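Hydrogen peroxide-inducible genes activator (Corynebacterium glutamicum, PDB 6G1D) probably acts as a LysR-type transcription factor that senses hydrogen peroxide and regulates peroxide-inducible genes. Local coordinates at residues V177-E191 against C262-V276. The protein carries 1 engineered substitution. Numbering follows the deposited sequence.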
ATOM      1  N   VAL B 177       5.856  -4.249 -31.621  1.00 35.18           N
ATOM      2  CA  VAL B 177       7.212  -4.591 -31.254  1.00 35.98           C
ATOM      3  C   VAL B 177       7.264  -6.088 -30.965  1.00 40.71           C
ATOM      4  O   VAL B 177       6.470  -6.611 -30.184  1.00 35.31           O
ATOM      5  CB  VAL B 177       7.681  -3.810 -29.997  1.00 35.68           C
ATOM      6  CG1 VAL B 177       9.131  -4.155 -29.650  1.00 35.35           C
ATOM      7  CG2 VAL B 177       7.523  -2.319 -30.251  1.00 37.04           C
ATOM      8  N   THR B 178       8.221  -6.771 -31.580  1.00 36.90           N
ATOM      9  CA  THR B 178       8.352  -8.231 -31.489  1.00 37.71           C
ATOM     10  C   THR B 178       9.804  -8.589 -31.272  1.00 40.78           C
ATOM     11  O   THR B 178      10.690  -7.740 -31.431  1.00 38.80           O
ATOM     12  CB  THR B 178       7.917  -8.891 -32.799  1.00 40.44           C
ATOM     13  OG1 THR B 178       8.841  -8.581 -33.868  1.00 40.55           O
ATOM     14  CG2 THR B 178       6.512  -8.414 -33.199  1.00 39.54           C
ATOM     15  N   ALA B 179      10.062  -9.854 -30.932  1.00 38.28           N
ATOM     16  CA  ALA B 179      11.412 -10.365 -30.970  1.00 38.52           C
ATOM     17  C   ALA B 179      11.924 -10.298 -32.413  1.00 38.55           C
ATOM     18  O   ALA B 179      11.163 -10.368 -33.386  1.00 38.78           O
ATOM     19  CB  ALA B 179      11.475 -11.800 -30.461  1.00 41.52           C
ATOM     20  N   SER B 180      13.223 -10.132 -32.541  1.00 40.78           N
ATOM     21  CA  SER B 180      13.910 -10.149 -33.850  1.00 41.11           C
ATOM     22  C   SER B 180      13.530 -11.300 -34.781  1.00 42.12           C
ATOM     23  O   SER B 180      13.386 -11.102 -35.982  1.00 42.82           O
ATOM     24  CB  SER B 180      15.409 -10.238 -33.614  1.00 41.44           C
ATOM     25  OG  SER B 180      15.820  -8.998 -33.117  1.00 46.13           O
ATOM     26  N   ASP B 181      13.384 -12.490 -34.227  1.00 46.50           N
ATOM     27  CA  ASP B 181      13.060 -13.679 -35.044  1.00 50.81           C
ATOM     28  C   ASP B 181      11.539 -13.921 -35.284  1.00 49.92           C
ATOM     29  O   ASP B 181      11.167 -14.885 -35.891  1.00 54.60           O
ATOM     30  CB  ASP B 181      13.729 -14.922 -34.441  1.00 48.42           C
ATOM     31  CG  ASP B 181      13.150 -15.330 -33.093  1.00 49.37           C
ATOM     32  OD1 ASP B 181      12.276 -14.631 -32.555  1.00 52.52           O
ATOM     33  OD2 ASP B 181      13.612 -16.326 -32.501  1.00 53.31           O
ATOM     34  N   HIS B 182      10.673 -13.012 -34.845  1.00 42.90           N
ATOM     35  CA  HIS B 182       9.251 -13.176 -35.036  1.00 42.98           C
ATOM     36  C   HIS B 182       8.901 -12.991 -36.493  1.00 43.35           C
ATOM     37  O   HIS B 182       9.515 -12.202 -37.204  1.00 43.11           O
ATOM     38  CB  HIS B 182       8.473 -12.203 -34.139  1.00 43.94           C
ATOM     39  CG  HIS B 182       6.982 -12.349 -34.213  1.00 42.22           C
ATOM     40  ND1 HIS B 182       6.177 -11.660 -35.088  1.00 45.33           N
ATOM     41  CD2 HIS B 182       6.159 -13.127 -33.471  1.00 42.90           C
ATOM     42  CE1 HIS B 182       4.920 -12.016 -34.885  1.00 45.26           C
ATOM     43  NE2 HIS B 182       4.885 -12.916 -33.920  1.00 47.83           N
ATOM     44  N   PRO B 183       7.894 -13.748 -36.976  1.00 42.78           N
ATOM     45  CA  PRO B 183       7.577 -13.620 -38.419  1.00 44.37           C
ATOM     46  C   PRO B 183       7.072 -12.258 -38.937  1.00 42.92           C
ATOM     47  O   PRO B 183       7.166 -11.970 -40.117  1.00 45.48           O
ATOM     48  CB  PRO B 183       6.518 -14.716 -38.623  1.00 48.10           C
ATOM     49  CG  PRO B 183       6.023 -15.078 -37.232  1.00 46.41           C
ATOM     50  CD  PRO B 183       7.242 -14.918 -36.369  1.00 44.27           C
ATOM     51  N   PHE B 184       6.488 -11.450 -38.074  1.00 41.54           N
ATOM     52  CA  PHE B 184       6.084 -10.076 -38.409  1.00 40.69           C
ATOM     53  C   PHE B 184       7.208  -9.049 -38.411  1.00 39.77           C
ATOM     54  O   PHE B 184       6.974  -7.969 -38.896  1.00 39.44           O
ATOM     55  CB  PHE B 184       4.965  -9.558 -37.499  1.00 39.82           C
ATOM     56  CG  PHE B 184       3.677 -10.347 -37.552  1.00 40.89           C
ATOM     57  CD1 PHE B 184       3.412 -11.283 -38.571  1.00 42.61           C
ATOM     58  CD2 PHE B 184       2.685 -10.097 -36.614  1.00 40.38           C
ATOM     59  CE1 PHE B 184       2.221 -11.968 -38.607  1.00 43.79           C
ATOM     60  CE2 PHE B 184       1.473 -10.775 -36.680  1.00 41.60           C
ATOM     61  CZ  PHE B 184       1.272 -11.747 -37.647  1.00 43.31           C
ATOM     62  N   ALA B 185       8.398  -9.395 -37.937  1.00 43.21           N
ATOM     63  CA  ALA B 185       9.546  -8.491 -38.022  1.00 43.17           C
ATOM     64  C   ALA B 185       9.648  -7.722 -39.355  1.00 44.19           C
ATOM     65  O   ALA B 185       9.705  -8.302 -40.396  1.00 45.95           O
ATOM     66  CB  ALA B 185      10.817  -9.258 -37.738  1.00 44.70           C
ATOM     67  N   GLY B 186       9.578  -6.384 -39.277  1.00 40.36           N
ATOM     68  CA  GLY B 186       9.716  -5.500 -40.405  1.00 39.75           C
ATOM     69  C   GLY B 186       8.512  -5.354 -41.322  1.00 41.36           C
ATOM     70  O   GLY B 186       8.525  -4.528 -42.200  1.00 42.02           O
ATOM     71  N   ARG B 187       7.456  -6.110 -41.123  1.00 43.08           N
ATOM     72  CA  ARG B 187       6.266  -5.976 -41.968  1.00 43.83           C
ATOM     73  C   ARG B 187       5.539  -4.650 -41.716  1.00 43.16           C
ATOM     74  O   ARG B 187       5.430  -4.201 -40.568  1.00 42.11           O
ATOM     75  CB  ARG B 187       5.297  -7.142 -41.709  1.00 44.37           C
ATOM     76  CG  ARG B 187       5.896  -8.442 -42.187  1.00 46.43           C
ATOM     77  CD  ARG B 187       4.882  -9.556 -42.257  1.00 46.38           C
ATOM     78  NE  ARG B 187       3.708  -9.168 -43.003  1.00 48.58           N
ATOM     79  CZ  ARG B 187       2.533  -9.791 -42.920  1.00 55.71           C
ATOM     80  NH1 ARG B 187       2.382 -10.882 -42.161  1.00 51.59           N
ATOM     81  NH2 ARG B 187       1.501  -9.320 -43.614  1.00 57.95           N
ATOM     82  N   GLN B 188       5.077  -4.038 -42.813  1.00 45.95           N
ATOM     83  CA  GLN B 188       4.450  -2.729 -42.796  1.00 48.70           C
ATOM     84  C   GLN B 188       2.996  -2.766 -43.273  1.00 46.08           C
ATOM     85  O   GLN B 188       2.371  -1.704 -43.449  1.00 52.52           O
ATOM     86  CB  GLN B 188       5.273  -1.765 -43.669  1.00 47.66           C
ATOM     87  CG  GLN B 188       6.734  -1.620 -43.233  1.00 45.82           C
ATOM     88  CD  GLN B 188       6.908  -1.187 -41.800  1.00 42.86           C
ATOM     89  OE1 GLN B 188       6.207  -0.302 -41.332  1.00 43.18           O
ATOM     90  NE2 GLN B 188       7.850  -1.805 -41.088  1.00 41.43           N
ATOM     91  N   ASP B 189       2.435  -3.958 -43.407  1.00 45.45           N
ATOM     92  CA  ASP B 189       1.116  -4.119 -44.038  1.00 49.97           C
ATOM     93  C   ASP B 189       0.149  -4.992 -43.202  1.00 50.41           C
ATOM     94  O   ASP B 189      -0.742  -5.613 -43.750  1.00 52.44           O
ATOM     95  CB  ASP B 189       1.285  -4.733 -45.449  1.00 50.30           C
ATOM     96  CG  ASP B 189       1.898  -6.153 -45.420  1.00 51.57           C
ATOM     97  OD1 ASP B 189       1.927  -6.781 -46.504  1.00 62.03           O
ATOM     98  OD2 ASP B 189       2.309  -6.656 -44.336  1.00 49.04           O
ATOM     99  N   LEU B 190       0.314  -5.028 -41.893  1.00 51.75           N
ATOM    100  CA  LEU B 190      -0.522  -5.915 -41.056  1.00 49.69           C
ATOM    101  C   LEU B 190      -1.961  -5.415 -41.066  1.00 49.40           C
ATOM    102  O   LEU B 190      -2.215  -4.203 -41.149  1.00 50.52           O
ATOM    103  CB  LEU B 190      -0.018  -5.966 -39.611  1.00 47.17           C
ATOM    104  CG  LEU B 190       1.419  -6.446 -39.365  1.00 46.68           C
ATOM    105  CD1 LEU B 190       1.776  -6.383 -37.888  1.00 48.16           C
ATOM    106  CD2 LEU B 190       1.684  -7.801 -39.946  1.00 52.21           C
ATOM    107  N   GLU B 191      -2.902  -6.354 -41.000  1.00 49.15           N
ATOM    108  CA  GLU B 191      -4.295  -6.056 -40.727  1.00 48.85           C
ATOM    109  C   GLU B 191      -4.537  -6.197 -39.246  1.00 47.04           C
ATOM    110  O   GLU B 191      -3.756  -6.827 -38.569  1.00 46.37           O
ATOM    111  CB  GLU B 191      -5.192  -7.027 -41.513  1.00 54.99           C
ATOM    112  CG  GLU B 191      -5.221  -6.750 -43.006  1.00 60.58           C
ATOM    113  CD  GLU B 191      -5.969  -5.463 -43.331  1.00 66.87           C
ATOM    114  OE1 GLU B 191      -5.917  -5.043 -44.507  1.00 87.21           O
ATOM    115  OE2 GLU B 191      -6.650  -4.851 -42.452  1.00 63.88           O
ATOM    116  N   CYS B 262      12.899   0.728 -28.007  1.00 39.11           N
ATOM    117  CA  CYS B 262      12.840  -0.232 -29.123  1.00 42.66           C
ATOM    118  C   CYS B 262      14.097  -0.394 -29.940  1.00 40.24           C
ATOM    119  O   CYS B 262      14.045  -1.070 -30.953  1.00 45.09           O
ATOM    120  CB  CYS B 262      11.743   0.152 -30.104  1.00 40.89           C
ATOM    121  SG  CYS B 262      10.168   0.299 -29.328  1.00 46.18           S
ATOM    122  N   THR B 263      15.201   0.214 -29.508  1.00 46.68           N
ATOM    123  CA  THR B 263      16.484   0.104 -30.207  1.00 51.85           C
ATOM    124  C   THR B 263      17.421  -0.892 -29.550  1.00 51.51           C
ATOM    125  O   THR B 263      18.473  -1.190 -30.115  1.00 53.67           O
ATOM    126  CB  THR B 263      17.206   1.457 -30.282  1.00 51.51           C
ATOM    127  OG1 THR B 263      17.508   1.913 -28.963  1.00 56.95           O
ATOM    128  CG2 THR B 263      16.315   2.478 -30.995  1.00 53.20           C
ATOM    129  N   ARG B 264      17.048  -1.437 -28.378  1.00 45.65           N
ATOM    130  CA  ARG B 264      17.914  -2.427 -27.740  1.00 44.53           C
ATOM    131  C   ARG B 264      18.041  -3.674 -28.630  1.00 47.06           C
ATOM    132  O   ARG B 264      17.163  -3.916 -29.456  1.00 45.73           O
ATOM    133  CB  ARG B 264      17.422  -2.773 -26.351  1.00 44.93           C
ATOM    134  CG  ARG B 264      16.153  -3.567 -26.324  1.00 50.87           C
ATOM    135  CD  ARG B 264      15.577  -3.641 -24.913  1.00 48.91           C
ATOM    136  NE  ARG B 264      14.940  -2.389 -24.562  1.00 47.94           N
ATOM    137  CZ  ARG B 264      14.614  -2.001 -23.335  1.00 50.16           C
ATOM    138  NH1 ARG B 264      14.834  -2.795 -22.283  1.00 52.28           N
ATOM    139  NH2 ARG B 264      14.030  -0.815 -23.158  1.00 51.46           N
ATOM    140  N   PRO B 265      19.144  -4.425 -28.492  1.00 46.45           N
ATOM    141  CA  PRO B 265      19.337  -5.610 -29.351  1.00 46.22           C
ATOM    142  C   PRO B 265      18.268  -6.678 -29.082  1.00 46.95           C
ATOM    143  O   PRO B 265      17.839  -6.834 -27.921  1.00 45.73           O
ATOM    144  CB  PRO B 265      20.706  -6.160 -28.900  1.00 50.28           C
ATOM    145  CG  PRO B 265      21.373  -5.043 -28.151  1.00 50.82           C
ATOM    146  CD  PRO B 265      20.260  -4.264 -27.532  1.00 46.76           C
ATOM    147  N   GLY B 266      17.805  -7.337 -30.140  1.00 38.62           N
ATOM    148  CA  GLY B 266      16.829  -8.406 -30.036  1.00 39.07           C
ATOM    149  C   GLY B 266      15.379  -8.044 -30.271  1.00 38.38           C
ATOM    150  O   GLY B 266      14.502  -8.923 -30.109  1.00 38.86           O
ATOM    151  N   LEU B 267      15.111  -6.784 -30.646  1.00 37.97           N
ATOM    152  CA  LEU B 267      13.763  -6.340 -30.972  1.00 37.34           C
ATOM    153  C   LEU B 267      13.620  -6.052 -32.441  1.00 37.49           C
ATOM    154  O   LEU B 267      14.576  -5.666 -33.074  1.00 42.01           O
ATOM    155  CB  LEU B 267      13.413  -5.085 -30.193  1.00 36.21           C
ATOM    156  CG  LEU B 267      13.318  -5.240 -28.680  1.00 40.10           C
ATOM    157  CD1 LEU B 267      12.929  -3.923 -28.050  1.00 42.57           C
ATOM    158  CD2 LEU B 267      12.281  -6.267 -28.305  1.00 43.61           C
ATOM    159  N   ALA B 268      12.418  -6.234 -32.978  1.00 36.33           N
ATOM    160  CA  ALA B 268      12.060  -5.721 -34.288  1.00 36.57           C
ATOM    161  C   ALA B 268      10.697  -5.082 -34.188  1.00 37.91           C
ATOM    162  O   ALA B 268      10.031  -5.221 -33.162  1.00 36.71           O
ATOM    163  CB  ALA B 268      12.057  -6.820 -35.317  1.00 42.55           C
ATOM    164  N   THR B 269      10.286  -4.371 -35.227  1.00 36.10           N
ATOM    165  CA  THR B 269       9.015  -3.672 -35.246  1.00 36.51           C
ATOM    166  C   THR B 269       8.231  -3.995 -36.494  1.00 36.19           C
ATOM    167  O   THR B 269       8.783  -4.443 -37.483  1.00 37.53           O
ATOM    168  CB  THR B 269       9.221  -2.126 -35.216  1.00 37.60           C
ATOM    169  OG1 THR B 269      10.047  -1.725 -36.313  1.00 36.38           O
ATOM    170  CG2 THR B 269       9.843  -1.675 -33.889  1.00 37.94           C
ATOM    171  N   ALA B 270       6.947  -3.684 -36.450  1.00 35.27           N
ATOM    172  CA  ALA B 270       6.038  -3.852 -37.563  1.00 36.06           C
ATOM    173  C   ALA B 270       4.919  -2.839 -37.468  1.00 35.71           C
ATOM    174  O   ALA B 270       4.635  -2.324 -36.388  1.00 34.96           O
ATOM    175  CB  ALA B 270       5.427  -5.232 -37.507  1.00 36.76           C
ATOM    176  N   ASN B 271       4.239  -2.599 -38.586  1.00 36.48           N
ATOM    177  CA  ASN B 271       3.091  -1.700 -38.581  1.00 36.48           C
ATOM    178  C   ASN B 271       1.901  -2.268 -39.305  1.00 37.91           C
ATOM    179  O   ASN B 271       2.038  -3.091 -40.208  1.00 39.09           O
ATOM    180  CB  ASN B 271       3.456  -0.355 -39.227  1.00 36.40           C
ATOM    181  CG  ASN B 271       4.309   0.505 -38.320  1.00 35.03           C
ATOM    182  OD1 ASN B 271       3.821   0.988 -37.294  1.00 34.19           O
ATOM    183  ND2 ASN B 271       5.584   0.674 -38.669  1.00 34.98           N
ATOM    184  N   PHE B 272       0.733  -1.770 -38.926  1.00 39.92           N
ATOM    185  CA  PHE B 272      -0.486  -2.022 -39.644  1.00 40.97           C
ATOM    186  C   PHE B 272      -0.473  -1.213 -40.924  1.00 44.37           C
ATOM    187  O   PHE B 272       0.239  -0.210 -41.014  1.00 41.29           O
ATOM    188  CB  PHE B 272      -1.693  -1.659 -38.794  1.00 40.56           C
ATOM    189  CG  PHE B 272      -1.772  -2.429 -37.515  1.00 39.89           C
ATOM    190  CD1 PHE B 272      -2.145  -3.764 -37.534  1.00 41.37           C
ATOM    191  CD2 PHE B 272      -1.507  -1.817 -36.316  1.00 40.05           C
ATOM    192  CE1 PHE B 272      -2.194  -4.490 -36.354  1.00 43.34           C
ATOM    193  CE2 PHE B 272      -1.549  -2.525 -35.134  1.00 42.30           C
ATOM    194  CZ  PHE B 272      -1.893  -3.865 -35.149  1.00 44.66           C
ATOM    195  N   ASN B 273      -1.268  -1.659 -41.905  1.00 50.82           N
ATOM    196  CA  ASN B 273      -1.366  -0.981 -43.197  1.00 55.94           C
ATOM    197  C   ASN B 273      -2.036   0.399 -43.062  1.00 55.08           C
ATOM    198  O   ASN B 273      -2.626   0.720 -42.024  1.00 56.59           O
ATOM    199  CB  ASN B 273      -2.030  -1.865 -44.270  1.00 57.26           C
ATOM    200  CG  ASN B 273      -3.490  -2.171 -44.019  1.00 61.89           C
ATOM    201  OD1 ASN B 273      -4.349  -1.300 -44.030  1.00 62.92           O
ATOM    202  ND2 ASN B 273      -3.777  -3.435 -43.862  1.00 64.03           N
ATOM    203  N   SER B 274      -1.915   1.182 -44.126  1.00 61.91           N
ATOM    204  CA  SER B 274      -2.391   2.558 -44.206  1.00 67.78           C
ATOM    205  C   SER B 274      -3.855   2.773 -43.828  1.00 65.88           C
ATOM    206  O   SER B 274      -4.167   3.791 -43.227  1.00 66.79           O
ATOM    207  CB  SER B 274      -2.144   3.130 -45.617  1.00 70.66           C
ATOM    208  OG  SER B 274      -0.774   3.164 -45.933  1.00 82.03           O
ATOM    209  N   ASP B 275      -4.720   1.816 -44.159  1.00 64.33           N
ATOM    210  CA  ASP B 275      -6.168   1.874 -43.868  1.00 69.55           C
ATOM    211  C   ASP B 275      -6.548   1.589 -42.415  1.00 64.64           C
ATOM    212  O   ASP B 275      -7.687   1.813 -42.034  1.00 67.29           O
ATOM    213  CB  ASP B 275      -6.958   0.864 -44.739  1.00 72.09           C
ATOM    214  CG  ASP B 275      -6.933   1.196 -46.210  1.00 79.27           C
ATOM    215  OD1 ASP B 275      -7.468   2.260 -46.581  1.00 94.53           O
ATOM    216  OD2 ASP B 275      -6.412   0.374 -47.000  1.00 92.47           O
ATOM    217  N   VAL B 276      -5.623   1.072 -41.610  1.00 54.44           N
ATOM    218  CA  VAL B 276      -5.915   0.747 -40.209  1.00 53.22           C
ATOM    219  C   VAL B 276      -5.582   1.932 -39.294  1.00 48.57           C
ATOM    220  O   VAL B 276      -4.545   2.551 -39.411  1.00 50.29           O
ATOM    221  CB  VAL B 276      -5.113  -0.475 -39.751  1.00 50.78           C
ATOM    222  CG1 VAL B 276      -5.343  -0.752 -38.259  1.00 49.86           C
ATOM    223  CG2 VAL B 276      -5.446  -1.688 -40.622  1.00 57.19           C
TER
HETATM  224  O   HOH W   1       8.694  -0.818 -38.445  1.00 40.38           O
HETATM  225  O   HOH W   2       1.705   1.037 -44.935  1.00 66.57           O
HETATM  226  O   HOH W   3      -2.635  -5.189 -45.222  1.00 62.63           O
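Leu190 presses CD1 against Ala270 CB at 3.8 Å and lays its CB beside Phe272 CD1, while its other methyl, CD2, sits over the centre of the Phe184 ring on one side and over the guanidinium of Arg187 on another. Further along, Val177 divides its branches: with CG1 anti to the backbone N (chi1 -178°), that methyl meets Leu267 CD2 at 4.0 Å, and CG2 faces Cys262 SG. Ala185 CB and Ala268 CB touch at 3.7 Å on the Ala268 face of the sheet, opposite Val177. Between these patches, strands 164-179 and 267-287 pair antiparallel, Thr178 and Ala268 exchanging two nearly straight backbone bonds. The 180-191 loop returns to the same partner: Gly186 N reaches Thr269 O, Arg187 O and Leu190 N grip the backbone of Asn271, and Asn273 N bonds Leu190 O at 2.8 Å. Gln188, bent at chi2 (-56°), brings OE1 to Asn271 ND2 at 2.9 Å, in the plane of the Gln188 carbonyl and on a lone pair of OE1, the amide planes turned 58° apart. At the outer edge exposed Glu191 OE1 takes a weak bond from partly exposed Asn273 ND2. In this LysR-family substrate-binding-type domain, backbone bonding thus carries the pairing past the end of strand 164-179, and buried Asn271 is satisfied through both side-chain amide and backbone.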